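Local coordinates for protein quinone oxidoreductase 1 (Escherichia coli, PDB 1QOR) that reduces quinones one electron at a time to semiquinones, using NADPH as the electron donor, and works as a homodimer, at residues Glu28-Val33 against Asn100-Lys105; Glu64-Val69 against Gln117-Phe122; Thr3-His8 against Leu16-Phe21; Arg84-Gln89 against Ala107-Ala112; Gly154-Gln159 against Ile292-Ala297. All blocks are in the same frame, centred on the assembly; numbering follows the deposited sequence.

Contact 1 (Glu28-Val33 against Asn100-Lys105); sequences ENEIQV and NIIADK
The carboxylate of Glu30 and the amide of Asn100 stand askew, their planes 32° apart and their side chains crossing at about a right angle, with OE1 of Glu30 lying 3.6 Å from CB of Asn100. The second carboxylate oxygen, OE2 of Glu30, has an apolar neighbour, the CD1 methyl of Ile102 at 3.5 Å. Farther along, the amide of Gln32 is nearly coplanar with that of Asn100, with 22° between the planes. These groups ride on an antiparallel ladder between strands 30-35 and 98-102, part of the GroES-like domain of the alcohol dehydrogenase family. Ile31 and Ile101 make a hydrogen-bonded pair, closed by Ile31 N to Ile101 O and Ile101 N to Ile31 O, both 2.9 Å; Glu30 with Ile102 and Gln32 with Asn100 are the flanking non-hydrogen-bonded pairs. On the face that carries the two isoleucines the contact is apolar. Ile31 holds CG1 between its backbone N and carbonyl carbon (chi1 59°), which leaves CG2 of Ile31 to meet CB of Ala103 at 3.8 Å. The CD1 methyl of Ile101 packs on CG2 of Val33 at 3.9 Å, and Val69 of strand 65-72 and Val85 of strand 84-87 add to this cluster. The polar ends turn elsewhere: OE1 of Glu30 accepts from Ala27 N, and ND2 of Asn100 donates to Ala24 O, tying both side chains to the chain that leads into strand 30-35. Where the strands part, Ala103 N donates to Asn29 O over 3.0 Å, and a water that also donates to this oxygen reaches Asp104 N by a weak bond.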
# COMPACT_ATOMS: atom_id res chain seq x y z
N GLU A 28 30.23 -19.98 16.29
CA GLU A 28 29.70 -20.24 17.64
C GLU A 28 28.18 -20.28 17.73
O GLU A 28 27.64 -20.98 18.60
CB GLU A 28 30.23 -19.19 18.62
N ASN A 29 27.50 -19.52 16.88
CA ASN A 29 26.03 -19.46 16.87
C ASN A 29 25.36 -20.23 15.70
O ASN A 29 24.18 -20.05 15.43
CB ASN A 29 25.59 -17.98 16.85
CG ASN A 29 26.07 -17.21 15.60
OD1 ASN A 29 26.97 -17.66 14.86
ND2 ASN A 29 25.48 -16.05 15.35
N GLU A 30 26.10 -21.12 15.06
CA GLU A 30 25.61 -21.91 13.94
C GLU A 30 25.57 -23.41 14.23
O GLU A 30 26.10 -23.89 15.21
CB GLU A 30 26.54 -21.70 12.73
CG GLU A 30 26.71 -20.26 12.28
CD GLU A 30 27.52 -20.12 10.99
OE1 GLU A 30 28.44 -20.94 10.74
OE2 GLU A 30 27.25 -19.17 10.22
N ILE A 31 24.92 -24.15 13.34
CA ILE A 31 24.85 -25.61 13.42
C ILE A 31 25.22 -26.02 11.99
O ILE A 31 25.11 -25.20 11.06
CB ILE A 31 23.41 -26.13 13.73
CG1 ILE A 31 22.41 -25.66 12.65
CG2 ILE A 31 23.01 -25.72 15.12
CD1 ILE A 31 20.97 -26.15 12.79
N GLN A 32 25.72 -27.24 11.82
CA GLN A 32 26.07 -27.74 10.51
C GLN A 32 25.06 -28.83 10.22
O GLN A 32 24.85 -29.72 11.06
CB GLN A 32 27.45 -28.34 10.53
CG GLN A 32 27.78 -29.10 9.29
CD GLN A 32 29.26 -29.32 9.19
OE1 GLN A 32 30.03 -28.35 9.05
NE2 GLN A 32 29.69 -30.58 9.30
N VAL A 33 24.50 -28.82 9.01
CA VAL A 33 23.47 -29.81 8.66
C VAL A 33 23.79 -30.60 7.43
O VAL A 33 24.27 -30.06 6.44
CB VAL A 33 22.10 -29.09 8.45
CG1 VAL A 33 21.04 -30.03 7.91
CG2 VAL A 33 21.65 -28.44 9.76
N ASN A 100 26.13 -24.65 6.71
CA ASN A 100 26.13 -24.15 8.09
C ASN A 100 25.03 -23.10 8.16
O ASN A 100 24.85 -22.33 7.21
CB ASN A 100 27.51 -23.58 8.51
CG ASN A 100 28.59 -24.63 8.52
OD1 ASN A 100 28.41 -25.73 9.03
ND2 ASN A 100 29.73 -24.31 7.95
N ILE A 101 24.28 -23.06 9.25
CA ILE A 101 23.16 -22.16 9.38
C ILE A 101 23.09 -21.56 10.78
O ILE A 101 23.37 -22.25 11.77
CB ILE A 101 21.77 -22.94 9.13
CG1 ILE A 101 21.75 -23.61 7.77
CG2 ILE A 101 20.56 -22.00 9.25
CD1 ILE A 101 22.09 -25.07 7.84
N ILE A 102 22.69 -20.29 10.87
CA ILE A 102 22.50 -19.64 12.17
C ILE A 102 21.38 -20.46 12.81
O ILE A 102 20.31 -20.61 12.23
CB ILE A 102 22.04 -18.15 12.02
CG1 ILE A 102 23.24 -17.22 11.81
CG2 ILE A 102 21.34 -17.66 13.28
CD1 ILE A 102 24.12 -17.60 10.63
N ALA A 103 21.66 -20.99 14.00
CA ALA A 103 20.74 -21.82 14.74
C ALA A 103 19.36 -21.24 15.07
O ALA A 103 18.43 -22.00 15.33
CB ALA A 103 21.43 -22.35 15.99
N ASP A 104 19.22 -19.92 15.14
CA ASP A 104 17.91 -19.34 15.44
C ASP A 104 16.97 -19.44 14.28
O ASP A 104 15.78 -19.19 14.44
CB ASP A 104 18.00 -17.86 15.74
CG ASP A 104 18.55 -17.58 17.08
OD1 ASP A 104 18.55 -18.49 17.95
OD2 ASP A 104 19.00 -16.43 17.26
N LYS A 105 17.53 -19.67 13.11
CA LYS A 105 16.77 -19.78 11.89
C LYS A 105 16.30 -21.21 11.61
O LYS A 105 15.62 -21.43 10.61
CB LYS A 105 17.64 -19.33 10.71
CG LYS A 105 18.25 -17.94 10.82
CD LYS A 105 17.20 -16.87 10.81
O HOH W 1 21.92 -18.53 16.72

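Contact 2 (Glu64-Val69 against Gln117-Phe122); sequences EAAGIV and QAAASF
OE2 of Glu64 lodges against a turn of helix 115-135, where it takes a hydrogen bond from Leu123 N and lies 3.2 Å from N of Phe122. CB of Phe122 covers the same oxygen, 3.5 Å from OE2 of Glu64. The glutamate reaches this place as an extended chain with CG anti to its backbone N (chi1 -172°). The other oxygen, OE1 of Glu64, accepts from Asn41 ND2 and has a long, weak ion pair with Lys124; it also comes within 3.5 Å of the carbonyl oxygen Ala119 O. The helix is uneven here: Ala118 O accepts from both Ser121 N and Phe122 N, the latter at 2.9 Å, and Ser121 OG donates to Gln117 O over 2.7 Å. Leu123 N, which a regular helix would direct to Ala119 O, serves the carboxylate. Next to this polar site the packing is made by small methyls, with CB of Ala66 at 3.9 Å from CB of Ala118, so strand 65-72 of the catalytic domain's sheet can lie close under the helix. Val86 of the adjacent strand touches both alanines, and the Phe122 ring packs on helix 273-288. The Glu64 side chain is about 8 Å from the bound NADPH. Buried as they are, the two carboxylate oxygens draw on N-H donors from both the helix and Asn41, which implies that strand and helix are joined through this acid near the cofactor site.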
# COMPACT_ATOMS: atom_id res chain seq x y z
N GLU A 64 16.72 -22.92 1.64
CA GLU A 64 15.81 -23.90 2.28
C GLU A 64 16.25 -25.35 2.19
O GLU A 64 16.54 -25.85 1.11
CB GLU A 64 14.41 -23.82 1.66
CG GLU A 64 13.37 -24.66 2.38
CD GLU A 64 12.02 -24.75 1.64
OE1 GLU A 64 11.95 -24.51 0.41
OE2 GLU A 64 11.01 -25.06 2.30
N ALA A 65 16.26 -26.07 3.31
CA ALA A 65 16.63 -27.45 3.27
C ALA A 65 16.29 -28.06 4.61
O ALA A 65 16.03 -27.33 5.59
CB ALA A 65 18.11 -27.62 2.94
N ALA A 66 16.27 -29.39 4.64
CA ALA A 66 15.95 -30.15 5.86
C ALA A 66 16.98 -31.25 5.98
O ALA A 66 17.46 -31.76 4.94
CB ALA A 66 14.51 -30.77 5.76
N GLY A 67 17.35 -31.62 7.20
CA GLY A 67 18.33 -32.68 7.36
C GLY A 67 18.70 -32.95 8.79
O GLY A 67 17.98 -32.55 9.72
N ILE A 68 19.87 -33.57 8.99
CA ILE A 68 20.34 -33.89 10.34
C ILE A 68 21.52 -33.05 10.76
O ILE A 68 22.48 -32.86 10.01
CB ILE A 68 20.68 -35.41 10.50
CG1 ILE A 68 19.41 -36.25 10.34
CG2 ILE A 68 21.17 -35.71 11.91
CD1 ILE A 68 19.43 -37.04 9.10
N VAL A 69 21.43 -32.52 11.96
CA VAL A 69 22.50 -31.70 12.48
C VAL A 69 23.74 -32.56 12.74
O VAL A 69 23.70 -33.49 13.55
CB VAL A 69 22.04 -31.01 13.74
CG1 VAL A 69 23.18 -30.27 14.39
CG2 VAL A 69 20.94 -30.06 13.40
N GLN A 117 9.00 -33.79 2.97
CA GLN A 117 7.78 -33.02 3.21
C GLN A 117 8.14 -31.65 3.72
O GLN A 117 7.48 -30.66 3.38
CB GLN A 117 6.88 -33.66 4.26
CG GLN A 117 6.14 -34.87 3.79
CD GLN A 117 5.37 -35.51 4.94
OE1 GLN A 117 5.92 -35.77 6.02
NE2 GLN A 117 4.07 -35.71 4.73
N ALA A 118 9.16 -31.62 4.57
CA ALA A 118 9.63 -30.39 5.17
C ALA A 118 10.23 -29.44 4.13
O ALA A 118 9.85 -28.27 4.07
CB ALA A 118 10.62 -30.72 6.27
N ALA A 119 11.11 -29.95 3.27
CA ALA A 119 11.74 -29.13 2.24
C ALA A 119 10.76 -28.76 1.11
O ALA A 119 11.08 -27.91 0.24
CB ALA A 119 12.97 -29.86 1.65
N ALA A 120 9.61 -29.43 1.06
CA ALA A 120 8.64 -29.12 0.02
C ALA A 120 7.71 -27.97 0.49
O ALA A 120 7.06 -27.27 -0.31
CB ALA A 120 7.78 -30.38 -0.29
N SER A 121 7.72 -27.70 1.79
CA SER A 121 6.73 -26.78 2.30
C SER A 121 7.12 -25.80 3.36
O SER A 121 6.25 -25.02 3.79
CB SER A 121 5.64 -27.65 2.92
OG SER A 121 6.21 -28.36 4.03
N PHE A 122 8.35 -25.83 3.85
CA PHE A 122 8.71 -24.90 4.93
C PHE A 122 8.72 -23.39 4.54
O PHE A 122 7.98 -22.59 5.11
CB PHE A 122 10.02 -25.33 5.62
CG PHE A 122 10.20 -24.73 7.00
CD1 PHE A 122 9.25 -24.95 8.00
CD2 PHE A 122 11.30 -23.92 7.28
CE1 PHE A 122 9.40 -24.37 9.27
CE2 PHE A 122 11.46 -23.34 8.54
CZ PHE A 122 10.50 -23.56 9.53

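Contact 3 (Thr3-His8 against Leu16-Phe21); sequences TRIEFH and LQAVEF
Ile5 packs its CG2 methyl on CB of Leu16 at 3.9 Å and its CD1 methyl on CB of Ala18 at 3.8 Å. CD2 of Leu16 extends the cluster to CB of Phe7, and helix 307-315 meets Ile5 and Leu16 on this side. Between the faces runs an antiparallel ladder whose hydrogen-bonded pairs, Arg4 with Val19 and Glu6 with Gln17, each carry two N-H to O=C bonds. The other face is half apolar: Arg4 and Val19 lie side by side, CG of Arg4 3.6 Å from CG2 of Val19, and CD of Arg4 sits over one face of the Phe21 ring, 4.1 Å from its centroid, in a CH-pi contact. Bent at chi3 (-61°), Arg4 brings NH1 to OE1 of Glu6 in a salt bridge of 2.9 Å, the nitrogen coming from above the carboxylate plane. At the outer rim NE2 of His8 donates to OE2 of Glu6 over 2.7 Å, on the anti lone pair, so the carboxylate is gripped at both oxygens and its rotation is fixed. Ile5 and Leu16 pack on the protein, the Arg4-Glu6-His8 network lies on the other face, and the two short strands, joined by a loop of about ten residues, form the N-terminal beta hairpin.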
# COMPACT_ATOMS: atom_id res chain seq x y z
N THR A 3 29.24 -31.62 -1.85
CA THR A 3 28.98 -31.04 -3.16
C THR A 3 28.04 -29.86 -2.97
O THR A 3 27.14 -29.93 -2.15
CB THR A 3 28.28 -32.01 -4.06
OG1 THR A 3 29.03 -33.23 -4.13
CG2 THR A 3 28.10 -31.43 -5.47
N ARG A 4 28.28 -28.77 -3.69
CA ARG A 4 27.43 -27.60 -3.61
C ARG A 4 27.28 -27.12 -5.05
O ARG A 4 28.06 -27.51 -5.93
CB ARG A 4 28.06 -26.48 -2.75
CG ARG A 4 29.11 -25.62 -3.49
CD ARG A 4 30.00 -24.77 -2.57
NE ARG A 4 29.27 -23.79 -1.77
CZ ARG A 4 29.08 -22.50 -2.10
NH1 ARG A 4 29.57 -22.00 -3.24
NH2 ARG A 4 28.40 -21.70 -1.27
N ILE A 5 26.24 -26.35 -5.30
CA ILE A 5 26.02 -25.78 -6.62
C ILE A 5 26.46 -24.34 -6.50
O ILE A 5 26.26 -23.70 -5.45
CB ILE A 5 24.52 -25.80 -7.03
CG1 ILE A 5 24.03 -27.23 -7.24
CG2 ILE A 5 24.31 -24.98 -8.28
CD1 ILE A 5 24.76 -27.99 -8.34
N GLU A 6 27.09 -23.83 -7.54
CA GLU A 6 27.47 -22.43 -7.51
C GLU A 6 27.50 -21.84 -8.89
O GLU A 6 27.40 -22.56 -9.88
CB GLU A 6 28.78 -22.22 -6.76
CG GLU A 6 29.99 -22.78 -7.42
CD GLU A 6 31.25 -22.38 -6.67
OE1 GLU A 6 31.30 -22.62 -5.42
OE2 GLU A 6 32.17 -21.83 -7.33
N PHE A 7 27.42 -20.51 -8.94
CA PHE A 7 27.45 -19.81 -10.21
C PHE A 7 28.45 -18.64 -10.06
O PHE A 7 28.61 -18.08 -8.98
CB PHE A 7 26.03 -19.39 -10.69
CG PHE A 7 25.34 -18.38 -9.80
CD1 PHE A 7 24.72 -18.77 -8.61
CD2 PHE A 7 25.31 -17.03 -10.16
CE1 PHE A 7 24.07 -17.81 -7.79
CE2 PHE A 7 24.68 -16.07 -9.36
CZ PHE A 7 24.06 -16.47 -8.16
N HIS A 8 29.20 -18.41 -11.13
CA HIS A 8 30.25 -17.39 -11.21
C HIS A 8 29.81 -16.17 -12.00
O HIS A 8 30.54 -15.16 -12.05
CB HIS A 8 31.51 -18.00 -11.87
CG HIS A 8 32.19 -19.07 -11.05
ND1 HIS A 8 33.56 -19.16 -10.93
CD2 HIS A 8 31.68 -20.09 -10.31
CE1 HIS A 8 33.86 -20.19 -10.15
NE2 HIS A 8 32.74 -20.77 -9.77
N LEU A 16 24.64 -22.76 -13.74
CA LEU A 16 24.80 -23.43 -12.45
C LEU A 16 25.81 -24.57 -12.57
O LEU A 16 25.74 -25.35 -13.53
CB LEU A 16 23.44 -23.94 -11.95
CG LEU A 16 22.37 -22.91 -11.56
CD1 LEU A 16 21.11 -23.65 -11.22
CD2 LEU A 16 22.82 -22.00 -10.39
N GLN A 17 26.75 -24.66 -11.63
CA GLN A 17 27.73 -25.74 -11.69
C GLN A 17 27.99 -26.42 -10.35
O GLN A 17 28.05 -25.77 -9.31
CB GLN A 17 29.05 -25.25 -12.33
CG GLN A 17 29.88 -24.24 -11.54
CD GLN A 17 31.14 -23.76 -12.31
OE1 GLN A 17 32.29 -23.97 -11.87
NE2 GLN A 17 30.92 -23.12 -13.46
N ALA A 18 28.03 -27.76 -10.37
CA ALA A 18 28.29 -28.53 -9.16
C ALA A 18 29.79 -28.44 -8.88
O ALA A 18 30.59 -28.44 -9.82
CB ALA A 18 27.86 -29.95 -9.36
N VAL A 19 30.17 -28.29 -7.62
CA VAL A 19 31.60 -28.22 -7.29
C VAL A 19 31.87 -28.91 -5.98
O VAL A 19 31.07 -28.82 -5.05
CB VAL A 19 32.17 -26.73 -7.19
CG1 VAL A 19 31.81 -25.92 -8.43
CG2 VAL A 19 31.74 -26.03 -5.91
N GLU A 20 33.00 -29.59 -5.89
CA GLU A 20 33.31 -30.27 -4.64
C GLU A 20 33.92 -29.29 -3.65
O GLU A 20 34.50 -28.29 -4.05
CB GLU A 20 34.24 -31.45 -4.87
N PHE A 21 33.70 -29.53 -2.37
CA PHE A 21 34.26 -28.66 -1.37
C PHE A 21 34.24 -29.37 -0.03
O PHE A 21 33.65 -30.43 0.11
CB PHE A 21 33.49 -27.35 -1.29
CG PHE A 21 32.21 -27.45 -0.51
CD1 PHE A 21 31.14 -28.24 -0.97
CD2 PHE A 21 32.08 -26.82 0.73
CE1 PHE A 21 29.99 -28.38 -0.21
CE2 PHE A 21 30.92 -26.98 1.50
CZ PHE A 21 29.88 -27.75 1.03

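Contact 4 (Arg84-Gln89 against Ala107-Ala112); sequences RVVYAQ and AILPAA
Leu109 and Arg84 cross obliquely, with the CD1 methyl of Leu109 set over one face of the guanidinium, 3.8 Å from NH2 of Arg84 and displaced toward the rim. The carbonyl of Pro110 approaches the same group at its edge, near its plane, with its O atom 2.7 Å from NH2 of Arg84. NH2 of Arg84 donates to Ile113 O, while the ring of Phe115 makes a cation-pi contact with the arginine. A bend at chi3 (-49°) turns the guanidinium back over the turn that follows strand 106-108. Replacing Arg84 with an alanine would probably leave Ile113 O without this donor and the Phe115 ring without its cation, and take the guanidinium off the CD1 methyl of Leu109. The other branch of Leu109 works in a different direction: its side chain stands at about a right angle to Val86, and CD2 of Leu109 meets CG2 of Val86 at 3.7 Å. Phe284 of helix 273-288 touches both residues. The backbone below is the antiparallel edge pairing of strands 84-87 and 106-108 in the sheet of the GroES-like domain, where Val86 and Ala107 form a hydrogen-bonded pair: Ala107 N to Val86 O is 2.9 Å and Val86 N to Ala107 O is 3.0 Å. Just beyond, Leu109 N donates to Arg84 O at 2.8 Å, as the chain leaves the strand. On the opposite face of the sheet Val85 and Ile108 are neighbours in a non-hydrogen-bonded pair, and CG1 of Val85 lies 4.1 Å from CD1 of Ile108.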
# COMPACT_ATOMS: atom_id res chain seq x y z
N ARG A 84 16.73 -33.52 13.94
CA ARG A 84 16.23 -33.39 12.57
C ARG A 84 15.72 -31.95 12.46
O ARG A 84 14.91 -31.54 13.29
CB ARG A 84 15.07 -34.34 12.31
CG ARG A 84 15.38 -35.83 12.49
CD ARG A 84 14.44 -36.75 11.65
NE ARG A 84 13.06 -36.33 11.87
CZ ARG A 84 12.12 -36.28 10.94
NH1 ARG A 84 12.34 -36.64 9.67
NH2 ARG A 84 10.98 -35.73 11.28
N VAL A 85 16.20 -31.18 11.49
CA VAL A 85 15.77 -29.78 11.38
C VAL A 85 15.45 -29.35 9.96
O VAL A 85 15.83 -30.02 8.98
CB VAL A 85 16.89 -28.80 11.90
CG1 VAL A 85 17.27 -29.11 13.31
CG2 VAL A 85 18.10 -28.90 11.01
N VAL A 86 14.71 -28.24 9.85
CA VAL A 86 14.41 -27.63 8.56
C VAL A 86 14.76 -26.15 8.73
O VAL A 86 14.61 -25.57 9.81
CB VAL A 86 12.88 -27.49 8.18
CG1 VAL A 86 12.62 -27.98 6.77
CG2 VAL A 86 11.93 -27.92 9.25
N TYR A 87 15.06 -25.51 7.62
CA TYR A 87 15.32 -24.09 7.66
C TYR A 87 14.90 -23.49 6.31
O TYR A 87 14.96 -24.18 5.28
CB TYR A 87 16.78 -23.78 7.99
CG TYR A 87 17.78 -24.50 7.14
CD1 TYR A 87 18.23 -23.95 5.94
CD2 TYR A 87 18.27 -25.74 7.53
CE1 TYR A 87 19.17 -24.64 5.16
CE2 TYR A 87 19.19 -26.43 6.78
CZ TYR A 87 19.64 -25.88 5.59
OH TYR A 87 20.58 -26.62 4.86
N ALA A 88 14.44 -22.24 6.35
CA ALA A 88 13.99 -21.52 5.15
C ALA A 88 14.82 -20.26 4.86
O ALA A 88 14.79 -19.70 3.74
CB ALA A 88 12.54 -21.10 5.33
N GLN A 89 15.55 -19.80 5.88
CA GLN A 89 16.30 -18.54 5.76
C GLN A 89 17.78 -18.64 6.08
O GLN A 89 18.26 -17.93 6.94
CB GLN A 89 15.66 -17.52 6.72
CG GLN A 89 14.19 -17.26 6.49
CD GLN A 89 13.47 -16.82 7.76
OE1 GLN A 89 13.33 -17.60 8.74
NE2 GLN A 89 13.02 -15.56 7.77
N ALA A 107 14.29 -24.88 12.65
CA ALA A 107 13.25 -25.45 13.50
C ALA A 107 13.42 -26.97 13.61
O ALA A 107 13.83 -27.66 12.65
CB ALA A 107 11.85 -25.10 12.95
N ILE A 108 13.15 -27.48 14.82
CA ILE A 108 13.25 -28.91 15.06
C ILE A 108 12.03 -29.57 14.41
O ILE A 108 10.89 -29.23 14.72
CB ILE A 108 13.18 -29.24 16.56
CG1 ILE A 108 14.29 -28.50 17.33
CG2 ILE A 108 13.22 -30.77 16.74
CD1 ILE A 108 15.70 -29.01 17.07
N LEU A 109 12.27 -30.49 13.51
CA LEU A 109 11.22 -31.20 12.80
C LEU A 109 10.49 -32.25 13.64
O LEU A 109 11.13 -33.00 14.38
CB LEU A 109 11.84 -31.95 11.63
CG LEU A 109 11.61 -31.49 10.22
CD1 LEU A 109 11.97 -32.68 9.32
CD2 LEU A 109 10.17 -31.09 10.03
N PRO A 110 9.15 -32.28 13.61
CA PRO A 110 8.51 -33.32 14.41
C PRO A 110 8.72 -34.66 13.66
O PRO A 110 8.76 -34.70 12.43
CB PRO A 110 7.04 -32.91 14.39
CG PRO A 110 7.10 -31.38 14.16
CD PRO A 110 8.15 -31.31 13.10
N ALA A 111 8.78 -35.75 14.41
CA ALA A 111 8.98 -37.08 13.85
C ALA A 111 8.04 -37.40 12.72
O ALA A 111 8.44 -38.02 11.74
CB ALA A 111 8.84 -38.13 14.93
N ALA A 112 6.80 -36.97 12.83
CA ALA A 112 5.79 -37.25 11.81
C ALA A 112 6.04 -36.59 10.47
O ALA A 112 5.35 -36.88 9.47
CB ALA A 112 4.44 -36.85 12.32

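Contact 5 (Gly154-Gln159 against Ile292-Ala297); sequences GLIACQ and IKVDVA
Gln159 meets the segment 292-297 first through CB, which rests 4.0 Å from CG1 of Ile292. From there the chain runs on extended, with CG anti to the carbonyl carbon (chi1 -55°), and delivers the amide to the backbone of Lys293. OE1 of Gln159 accepts from Lys293 N at 2.8 Å; the N-H points almost straight at it (177°), although the donor sits above the amide plane. NE2 of Gln159 returns the exchange, donating to Lys293 O over 3.0 Å, in the carbonyl plane and on a lone pair. NE2 of Gln159 also donates to Leu155 O of its own helix, at 3.1 Å, where it comes from above that carbonyl plane. Helix 152-164, which carries the glutamine, is the first helix of the Rossmann-type NADPH domain, following strand 143-146, whereas the segment 292-297 lies in the loop on the way from helix 273-288 to strand 301-303. An alanine in place of Gln159 would probably leave both the N-H and the C=O of Lys293 without these mates and let the loop shift from the helix. A water also donates to OE1 of Gln159 and is weakly bound by NZ of Lys293, which itself donates to Gly290 O. Deeper in, Ile156 lines the apolar side, its CG2 4.4 Å from CG2 of Ile292 and its CG1 4.3 Å from CG1 of Val294; the Ile156 side chain lies about 8 Å from the bound NADPH.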
# COMPACT_ATOMS: atom_id res chain seq x y z
N GLY A 154 1.02 -21.76 -4.29
CA GLY A 154 -0.40 -21.86 -4.63
C GLY A 154 -1.17 -23.02 -4.01
O GLY A 154 -2.14 -22.81 -3.26
N LEU A 155 -0.68 -24.23 -4.25
CA LEU A 155 -1.32 -25.43 -3.73
C LEU A 155 -1.42 -25.45 -2.20
O LEU A 155 -2.41 -25.96 -1.64
CB LEU A 155 -0.62 -26.68 -4.29
CG LEU A 155 -1.38 -27.61 -5.27
CD1 LEU A 155 -2.53 -26.94 -6.08
CD2 LEU A 155 -0.37 -28.31 -6.16
N ILE A 156 -0.42 -24.87 -1.51
CA ILE A 156 -0.50 -24.79 -0.06
C ILE A 156 -1.57 -23.74 0.29
O ILE A 156 -2.35 -23.91 1.25
CB ILE A 156 0.86 -24.40 0.59
CG1 ILE A 156 1.86 -25.54 0.43
CG2 ILE A 156 0.68 -24.06 2.05
CD1 ILE A 156 3.31 -25.16 0.85
N ALA A 157 -1.60 -22.65 -0.47
CA ALA A 157 -2.58 -21.60 -0.20
C ALA A 157 -4.02 -22.16 -0.36
O ALA A 157 -4.91 -21.84 0.43
CB ALA A 157 -2.33 -20.40 -1.13
N CYS A 158 -4.26 -22.95 -1.40
CA CYS A 158 -5.58 -23.56 -1.60
C CYS A 158 -6.08 -24.37 -0.35
O CYS A 158 -7.20 -24.17 0.13
CB CYS A 158 -5.51 -24.47 -2.81
SG CYS A 158 -5.46 -23.62 -4.37
N GLN A 159 -5.19 -25.20 0.20
CA GLN A 159 -5.49 -26.07 1.32
C GLN A 159 -5.65 -25.32 2.58
O GLN A 159 -6.52 -25.65 3.40
CB GLN A 159 -4.42 -27.14 1.42
CG GLN A 159 -4.25 -27.92 0.12
CD GLN A 159 -3.21 -29.02 0.19
OE1 GLN A 159 -3.47 -30.09 0.77
NE2 GLN A 159 -2.02 -28.78 -0.41
N ILE A 292 -3.00 -30.27 5.30
CA ILE A 292 -2.27 -29.74 4.15
C ILE A 292 -1.37 -30.86 3.66
O ILE A 292 -0.58 -31.36 4.43
CB ILE A 292 -1.45 -28.48 4.54
CG1 ILE A 292 -2.41 -27.32 4.87
CG2 ILE A 292 -0.41 -28.12 3.43
CD1 ILE A 292 -1.73 -26.08 5.41
N LYS A 293 -1.55 -31.29 2.41
CA LYS A 293 -0.74 -32.37 1.83
C LYS A 293 0.39 -31.71 1.06
O LYS A 293 0.15 -30.80 0.22
CB LYS A 293 -1.54 -33.17 0.80
CG LYS A 293 -2.92 -33.68 1.21
CD LYS A 293 -2.89 -34.52 2.47
CE LYS A 293 -4.22 -35.32 2.64
NZ LYS A 293 -5.47 -34.47 2.61
N VAL A 294 1.61 -32.18 1.27
CA VAL A 294 2.74 -31.59 0.56
C VAL A 294 3.64 -32.63 -0.09
O VAL A 294 4.83 -32.40 -0.23
CB VAL A 294 3.59 -30.62 1.45
CG1 VAL A 294 2.74 -29.47 1.97
CG2 VAL A 294 4.23 -31.35 2.57
N ASP A 295 3.09 -33.75 -0.50
CA ASP A 295 3.90 -34.77 -1.13
C ASP A 295 4.28 -34.28 -2.52
O ASP A 295 3.53 -33.55 -3.15
CB ASP A 295 3.14 -36.09 -1.14
CG ASP A 295 2.63 -36.48 0.27
OD1 ASP A 295 3.44 -36.41 1.24
OD2 ASP A 295 1.42 -36.84 0.40
N VAL A 296 5.48 -34.62 -2.96
CA VAL A 296 6.02 -34.16 -4.25
C VAL A 296 6.02 -35.21 -5.36
O VAL A 296 6.48 -36.33 -5.15
CB VAL A 296 7.50 -33.58 -4.04
CG1 VAL A 296 8.22 -33.32 -5.37
CG2 VAL A 296 7.45 -32.29 -3.23
N ALA A 297 5.57 -34.82 -6.55
CA ALA A 297 5.56 -35.71 -7.72
C ALA A 297 6.98 -36.24 -7.88
O ALA A 297 7.93 -35.47 -7.75
CB ALA A 297 5.18 -34.91 -8.96
O HOH W 2 -5.89 -31.39 1.50

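In the fold
Contact 3 comes first along the chain, as a separate hairpin with its centre about 21 Å from that of contact 1. Contacts 1, 2 and 4 share one mixed sheet of the GroES-like domain. Contacts 1 and 2 interleave along the chain, and contact 4 is nested within contact 2, their centres only about 6 Å apart, with strands 65-72 and 84-87 as neighbours in the sheet. Helix 115-135 then carries the packing onward: Gln117, Ala120 and Ser121 of contact 2 touch Val294 and Val296 of contact 5, about 15 Å away between centres. Contact 5 includes a helix of the Rossmann-type domain, so contacts 1, 2, 4 and 5 link the sheet of one domain to the other, close to the bound NADPH.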